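Long-range contact in PATF (Prochloron didemni, PDB 4BG2), which probably acts in patellamide (cyanobactin) biosynthesis and resembles prenyltransferases, its own catalytic role not being established: residues C48-S53 / G64-C69. Sequence-based numbering, arbitrary orientation.
Sequences CSVESS and GRYEVC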
# COMPACT_ATOMS: atom_id res chain seq x y z
N CYS A 48 -6.35 -10.04 10.43
CA CYS A 48 -5.58 -9.26 9.48
C CYS A 48 -6.23 -9.19 8.11
O CYS A 48 -6.99 -10.08 7.71
CB CYS A 48 -4.20 -9.86 9.32
SG CYS A 48 -3.11 -9.59 10.74
N SER A 49 -5.91 -8.13 7.39
CA SER A 49 -6.17 -8.06 5.96
C SER A 49 -4.85 -8.23 5.22
O SER A 49 -3.80 -7.75 5.67
CB SER A 49 -6.87 -6.75 5.59
OG SER A 49 -5.94 -5.79 5.19
N VAL A 50 -4.87 -8.97 4.12
CA VAL A 50 -3.71 -9.14 3.28
C VAL A 50 -4.00 -8.48 1.96
O VAL A 50 -4.97 -8.84 1.28
CB VAL A 50 -3.38 -10.62 3.03
CG1 VAL A 50 -2.17 -10.74 2.11
CG2 VAL A 50 -3.16 -11.36 4.34
N GLU A 51 -3.20 -7.47 1.62
CA GLU A 51 -3.38 -6.74 0.36
C GLU A 51 -2.26 -7.14 -0.56
O GLU A 51 -1.12 -6.69 -0.38
CB GLU A 51 -3.36 -5.22 0.56
CG GLU A 51 -3.83 -4.45 -0.68
CD GLU A 51 -4.08 -2.95 -0.44
OE1 GLU A 51 -3.40 -2.37 0.42
OE2 GLU A 51 -4.93 -2.33 -1.14
N SER A 52 -2.56 -8.01 -1.51
CA SER A 52 -1.60 -8.46 -2.49
C SER A 52 -1.69 -7.56 -3.74
O SER A 52 -2.74 -6.98 -4.02
CB SER A 52 -1.87 -9.91 -2.89
OG SER A 52 -1.97 -10.78 -1.77
N SER A 53 -0.63 -7.48 -4.52
CA SER A 53 -0.70 -6.73 -5.76
C SER A 53 0.27 -7.25 -6.82
O SER A 53 1.18 -8.06 -6.54
CB SER A 53 -0.46 -5.26 -5.48
OG SER A 53 0.84 -5.04 -4.96
N GLY A 64 5.24 -10.44 -6.35
CA GLY A 64 5.58 -10.72 -4.95
C GLY A 64 5.45 -9.47 -4.08
O GLY A 64 6.45 -9.00 -3.54
N ARG A 65 4.23 -8.97 -3.94
CA ARG A 65 3.93 -7.72 -3.27
C ARG A 65 2.74 -7.88 -2.32
O ARG A 65 1.62 -8.22 -2.76
CB ARG A 65 3.61 -6.62 -4.28
CG ARG A 65 4.72 -6.34 -5.27
CD ARG A 65 4.19 -5.65 -6.51
NE ARG A 65 3.43 -4.45 -6.15
CZ ARG A 65 3.97 -3.26 -5.94
NH1 ARG A 65 5.27 -3.05 -6.08
NH2 ARG A 65 3.18 -2.26 -5.57
N TYR A 66 2.99 -7.65 -1.03
CA TYR A 66 1.98 -7.78 0.01
C TYR A 66 2.08 -6.69 1.05
O TYR A 66 3.19 -6.31 1.48
CB TYR A 66 2.19 -9.08 0.76
CG TYR A 66 2.29 -10.28 -0.12
CD1 TYR A 66 1.15 -10.91 -0.59
CD2 TYR A 66 3.53 -10.83 -0.45
CE1 TYR A 66 1.23 -12.02 -1.40
CE2 TYR A 66 3.62 -11.96 -1.24
CZ TYR A 66 2.46 -12.55 -1.72
OH TYR A 66 2.50 -13.67 -2.52
N GLU A 67 0.92 -6.21 1.49
CA GLU A 67 0.80 -5.40 2.70
C GLU A 67 -0.17 -6.13 3.62
O GLU A 67 -1.27 -6.47 3.22
CB GLU A 67 0.22 -4.00 2.43
CG GLU A 67 1.00 -3.06 1.56
CD GLU A 67 2.44 -2.93 1.98
OE1 GLU A 67 2.83 -2.83 3.25
OE2 GLU A 67 3.12 -2.93 0.96
N VAL A 68 0.25 -6.35 4.87
CA VAL A 68 -0.56 -6.99 5.87
C VAL A 68 -0.72 -6.10 7.10
O VAL A 68 0.25 -5.48 7.59
CB VAL A 68 0.08 -8.32 6.28
CG1 VAL A 68 -0.77 -9.02 7.34
CG2 VAL A 68 0.24 -9.21 5.06
N CYS A 69 -1.93 -6.02 7.62
CA CYS A 69 -2.12 -5.38 8.91
C CYS A 69 -3.35 -5.88 9.63
O CYS A 69 -4.27 -6.43 9.02
CB CYS A 69 -2.21 -3.85 8.76
SG CYS A 69 -3.69 -3.26 7.88
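Glu51 and Glu67 sit opposite each other as a hydrogen-bonded antiparallel pair, Glu51 N reaching Glu67 O at 2.7 Å and Glu67 N returning the bond to Glu51 O. Two residues along, Ser49 and Cys69 repeat the exchange, with Ser49 N 2.9 Å from Cys69 O. Toward the other end, Ser53 OG accepts from Arg65 NE at 2.9 Å, lying at the guanidinium edge and 18° out of its plane. The arginine chain bends at chi3 (54°), which brings NE round to Ser53 OG. Cutting Arg65 back to an alanine is likely to leave Ser53 OG without its NE donor and without CD beside it.

Val50, Ser52, Tyr66 and Val68 share the other face, the side that the helices cover. Val50 and Val68 run side by side, CG2 to CG2 4.1 Å. Val68 CG1 reaches Cys48 CB at 4.0 Å because chi1 (-180°) sets that methyl opposite the backbone N. Ser52 OG lies at the edge of the Tyr66 ring, 3.3 Å from Tyr66 CD1, while Val50 CG1 meets the same ring obliquely.

The Glu51 face points into the barrel, where Glu51 OE2 bonds Tyr246 OH on the non-adjacent strand 242-247. In one of its two conformers, Glu67 bonds His124 NE2 through OE2 and Thr120 OG1 through OE1. Ser49 OG bonds Asp301.

Together the segments form part of the hairpin of strands 48-57 and 60-70 in the closed barrel. Strand 295-303 flanks residues 48-53 and strand 116-124 flanks residues 64-69, while helices 3-25 and 34-42 pack over the face carrying Val50, Tyr66 and Val68.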